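PDB 6WCD: DNA-(apurinic or apyrimidinic site) endonuclease 2 from Xenopus laevis, which incises DNA at abasic sites as a weak AP endonuclease and degrades DNA ends as a 3'-5' exonuclease in base excision repair. Local coordinates for residues Gly237-Tyr245 / Arg271-Arg279. Numbering follows the deposited sequence. Where two conformers were deposited one is given.
Sequences GLFYDSFRY and RIDYILGNR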
loop_
_atom_site.group_PDB
_atom_site.type_symbol
_atom_site.label_atom_id
_atom_site.label_comp_id
_atom_site.label_asym_id
_atom_site.label_seq_id
_atom_site.Cartn_x
_atom_site.Cartn_y
_atom_site.Cartn_z
ATOM N N GLY A 237 -6.199 17.800 7.131
ATOM C CA GLY A 237 -5.317 16.929 6.394
ATOM C C GLY A 237 -5.421 17.129 4.889
ATOM O O GLY A 237 -6.410 17.614 4.343
ATOM N N LEU A 238 -4.379 16.677 4.221
ATOM C CA LEU A 238 -4.195 16.863 2.797
ATOM C C LEU A 238 -4.687 15.673 1.987
ATOM O O LEU A 238 -4.718 15.757 0.745
ATOM C CB LEU A 238 -2.723 17.085 2.496
ATOM C CG LEU A 238 -2.142 18.320 3.207
ATOM C CD1 LEU A 238 -0.639 18.326 3.017
ATOM C CD2 LEU A 238 -2.771 19.578 2.661
ATOM N N PHE A 239 -5.067 14.590 2.638
ATOM C CA PHE A 239 -5.474 13.333 2.002
ATOM C C PHE A 239 -6.910 13.003 2.337
ATOM O O PHE A 239 -7.388 13.286 3.432
ATOM C CB PHE A 239 -4.527 12.213 2.445
ATOM C CG PHE A 239 -3.163 12.319 1.836
ATOM C CD1 PHE A 239 -2.164 13.109 2.408
ATOM C CD2 PHE A 239 -2.903 11.724 0.645
ATOM C CE1 PHE A 239 -0.901 13.245 1.739
ATOM C CE2 PHE A 239 -1.672 11.838 0.014
ATOM C CZ PHE A 239 -0.690 12.640 0.550
ATOM N N TYR A 240 -7.632 12.407 1.386
ATOM C CA TYR A 240 -8.966 11.908 1.627
ATOM C C TYR A 240 -8.953 10.370 1.613
ATOM O O TYR A 240 -8.292 9.747 0.778
ATOM C CB TYR A 240 -9.951 12.351 0.545
ATOM C CG TYR A 240 -10.412 13.771 0.551
ATOM C CD1 TYR A 240 -10.287 14.568 1.674
ATOM C CD2 TYR A 240 -11.046 14.299 -0.573
ATOM C CE1 TYR A 240 -10.736 15.860 1.675
ATOM C CE2 TYR A 240 -11.514 15.592 -0.579
ATOM C CZ TYR A 240 -11.358 16.372 0.547
ATOM O OH TYR A 240 -11.811 17.669 0.551
ATOM N N ASP A 241 -9.768 9.803 2.489
ATOM C CA ASP A 241 -10.157 8.386 2.484
ATOM C C ASP A 241 -11.144 8.166 1.342
ATOM O O ASP A 241 -12.315 8.558 1.432
ATOM C CB ASP A 241 -10.775 8.084 3.840
ATOM C CG ASP A 241 -11.200 6.639 4.034
ATOM O OD1 ASP A 241 -11.262 5.844 3.079
ATOM O OD2 ASP A 241 -11.531 6.303 5.196
ATOM N N SER A 242 -10.675 7.607 0.240
ATOM C CA SER A 242 -11.503 7.642 -0.967
ATOM C C SER A 242 -12.765 6.824 -0.796
ATOM O O SER A 242 -13.800 7.160 -1.359
ATOM C CB SER A 242 -10.691 7.162 -2.180
ATOM O OG SER A 242 -10.300 5.776 -2.134
ATOM N N PHE A 243 -12.691 5.689 -0.102
ATOM C CA PHE A 243 -13.901 4.920 0.105
ATOM C C PHE A 243 -14.992 5.784 0.716
ATOM O O PHE A 243 -16.146 5.728 0.296
ATOM C CB PHE A 243 -13.653 3.710 0.999
ATOM C CG PHE A 243 -14.893 2.884 1.287
ATOM C CD1 PHE A 243 -15.525 2.153 0.298
ATOM C CD2 PHE A 243 -15.431 2.837 2.549
ATOM C CE1 PHE A 243 -16.701 1.475 0.547
ATOM C CE2 PHE A 243 -16.560 2.153 2.820
ATOM C CZ PHE A 243 -17.211 1.459 1.835
ATOM N N ARG A 244 -14.650 6.602 1.728
ATOM C CA ARG A 244 -15.674 7.391 2.389
ATOM C C ARG A 244 -16.056 8.639 1.618
ATOM O O ARG A 244 -17.129 9.201 1.850
ATOM C CB ARG A 244 -15.191 7.768 3.801
ATOM C CG ARG A 244 -15.185 6.601 4.721
ATOM C CD ARG A 244 -16.562 5.990 4.951
ATOM N NE ARG A 244 -16.452 4.837 5.847
ATOM C CZ ARG A 244 -17.397 3.913 6.000
ATOM N NH1 ARG A 244 -18.490 3.922 5.265
ATOM N NH2 ARG A 244 -17.187 2.921 6.844
ATOM N N TYR A 245 -15.227 9.086 0.680
ATOM C CA TYR A 245 -15.636 10.153 -0.205
ATOM C C TYR A 245 -16.860 9.716 -1.002
ATOM O O TYR A 245 -17.767 10.500 -1.244
ATOM C CB TYR A 245 -14.463 10.505 -1.134
ATOM C CG TYR A 245 -14.702 11.706 -2.027
ATOM C CD1 TYR A 245 -15.133 11.546 -3.335
ATOM C CD2 TYR A 245 -14.449 12.990 -1.576
ATOM C CE1 TYR A 245 -15.342 12.640 -4.166
ATOM C CE2 TYR A 245 -14.648 14.068 -2.402
ATOM C CZ TYR A 245 -15.105 13.898 -3.674
ATOM O OH TYR A 245 -15.309 14.988 -4.489
ATOM N N ARG A 271 -12.542 -2.252 9.133
ATOM C CA ARG A 271 -12.006 -1.676 7.888
ATOM C C ARG A 271 -10.643 -1.027 8.208
ATOM O O ARG A 271 -10.600 0.006 8.900
ATOM C CB ARG A 271 -12.941 -0.662 7.252
ATOM C CG ARG A 271 -12.424 -0.223 5.829
ATOM C CD ARG A 271 -13.394 0.705 5.111
ATOM N NE ARG A 271 -13.476 1.978 5.801
ATOM C CZ ARG A 271 -12.861 3.093 5.435
ATOM N NH1 ARG A 271 -12.135 3.151 4.336
ATOM N NH2 ARG A 271 -12.967 4.161 6.212
ATOM N N ILE A 272 -9.556 -1.648 7.754
ATOM C CA ILE A 272 -8.196 -1.177 8.043
ATOM C C ILE A 272 -7.366 -1.064 6.764
ATOM O O ILE A 272 -6.153 -0.744 6.851
ATOM C CB ILE A 272 -7.477 -2.046 9.097
ATOM C CG1 ILE A 272 -7.422 -3.519 8.658
ATOM C CG2 ILE A 272 -8.112 -1.832 10.483
ATOM C CD1 ILE A 272 -6.510 -4.355 9.538
ATOM N N ASP A 273 -7.963 -1.304 5.621
ATOM C CA ASP A 273 -7.331 -1.175 4.311
ATOM C C ASP A 273 -7.951 -0.001 3.571
ATOM O O ASP A 273 -9.178 0.113 3.449
ATOM C CB ASP A 273 -7.545 -2.475 3.580
ATOM C CG ASP A 273 -6.889 -3.648 4.310
ATOM O OD1 ASP A 273 -5.607 -3.758 4.254
ATOM O OD2 ASP A 273 -7.583 -4.458 4.980
ATOM N N TYR A 274 -7.093 0.866 3.066
ATOM C CA TYR A 274 -7.461 2.146 2.540
ATOM C C TYR A 274 -6.824 2.415 1.206
ATOM O O TYR A 274 -5.748 1.917 0.874
ATOM C CB TYR A 274 -7.001 3.274 3.481
ATOM C CG TYR A 274 -7.544 3.258 4.868
ATOM C CD1 TYR A 274 -8.544 4.114 5.229
ATOM C CD2 TYR A 274 -6.978 2.487 5.850
ATOM C CE1 TYR A 274 -9.012 4.189 6.520
ATOM C CE2 TYR A 274 -7.464 2.516 7.127
ATOM C CZ TYR A 274 -8.448 3.381 7.472
ATOM O OH TYR A 274 -8.932 3.496 8.758
ATOM N N ILE A 275 -7.507 3.294 0.426
ATOM C CA ILE A 275 -6.912 3.984 -0.719
ATOM C C ILE A 275 -7.059 5.464 -0.434
ATOM O O ILE A 275 -8.156 6.039 -0.519
ATOM C CB ILE A 275 -7.540 3.576 -2.065
ATOM C CG1 ILE A 275 -7.333 2.083 -2.263
ATOM C CG2 ILE A 275 -6.944 4.425 -3.173
ATOM C CD1 ILE A 275 -8.054 1.501 -3.480
ATOM N N LEU A 276 -5.973 6.100 -0.019
ATOM C CA LEU A 276 -5.967 7.518 0.325
ATOM C C LEU A 276 -5.387 8.283 -0.842
ATOM O O LEU A 276 -4.468 7.818 -1.510
ATOM C CB LEU A 276 -5.108 7.757 1.586
ATOM C CG LEU A 276 -5.412 6.872 2.783
ATOM C CD1 LEU A 276 -4.369 7.240 3.838
ATOM C CD2 LEU A 276 -6.827 7.011 3.247
ATOM N N GLY A 277 -5.960 9.427 -1.167
ATOM C CA GLY A 277 -5.413 10.241 -2.244
ATOM C C GLY A 277 -5.412 11.689 -1.824
ATOM O O GLY A 277 -6.211 12.114 -0.999
ATOM N N ASN A 278 -4.539 12.474 -2.438
ATOM C CA ASN A 278 -4.617 13.891 -2.125
ATOM C C ASN A 278 -5.965 14.461 -2.590
ATOM O O ASN A 278 -6.588 13.949 -3.542
ATOM C CB ASN A 278 -3.447 14.658 -2.736
ATOM C CG ASN A 278 -3.352 14.482 -4.236
ATOM O OD1 ASN A 278 -2.968 13.408 -4.708
ATOM N ND2 ASN A 278 -3.613 15.554 -4.974
ATOM N N ARG A 279 -6.401 15.533 -1.930
ATOM C CA ARG A 279 -7.750 16.062 -2.144
ATOM C C ARG A 279 -8.042 16.261 -3.624
ATOM O O ARG A 279 -9.086 15.812 -4.128
ATOM C CB ARG A 279 -7.934 17.365 -1.380
ATOM C CG ARG A 279 -7.809 17.206 0.150
ATOM C CD ARG A 279 -8.427 18.433 0.812
ATOM N NE ARG A 279 -8.312 18.451 2.266
ATOM C CZ ARG A 279 -9.229 18.980 3.084
ATOM N NH1 ARG A 279 -10.347 19.502 2.612
ATOM N NH2 ARG A 279 -9.029 18.974 4.402
HETATM O O HOH W 1 -10.239 4.155 1.242
HETATM O O HOH W 2 -14.707 6.258 8.087
#
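Phe243 CD2 lies over one face of the Arg271 guanidinium, 3.5 Å above its plane and nearer its border than its centre, while the Asp241 carboxylate meets the edge. In an end-on salt bridge between these nearly coplanar groups, 21° apart, NH1 of Arg271 reaches OD1 of Asp241 at 3.1 Å and NH2 reaches OD2 at 2.8 Å, each oxygen using its syn lone pair. With CG anti to the backbone N (chi1 -178°), Asp241 also brings its carboxylate to the Tyr274 ring edge, OD2 lying 3.5 Å from CE1. Water 1 donates to OD1 and accepts from the backbone N of Phe243 and Ile275. Tyr240 receives CG of Arg279 over one face as a CH-pi contact, 3.8 Å from the centroid. The extended Arg279 chain sends NE and NH2 side-on to the single atom Gly237 O, which lies in the guanidinium plane. Tyr240 and Gly277 form an antiparallel hydrogen-bonded pair, Tyr240 N to Gly277 O at 2.8 Å, and Ile275 O accepts from both N and OG of Ser242. Asp192 bridges Arg271 NE and Arg244 NH2. Replacing Arg271 with a leucine would probably leave the buried Asp241 carboxylate without its countercharge and Asp192 with one partner fewer. In this DNase I-like catalytic domain, strand 269-278 runs between 239-241 and 177-181; the salt bridge joins the start of helix 242-246 to the strand carrying Asp273, which touches Asp183 and hydrogen-bonds through OD2 to ND1 of His300, a predicted proton acceptor. Paired with two guanidinium nitrogens and a water, the Asp241 carboxylate probably stays ionised.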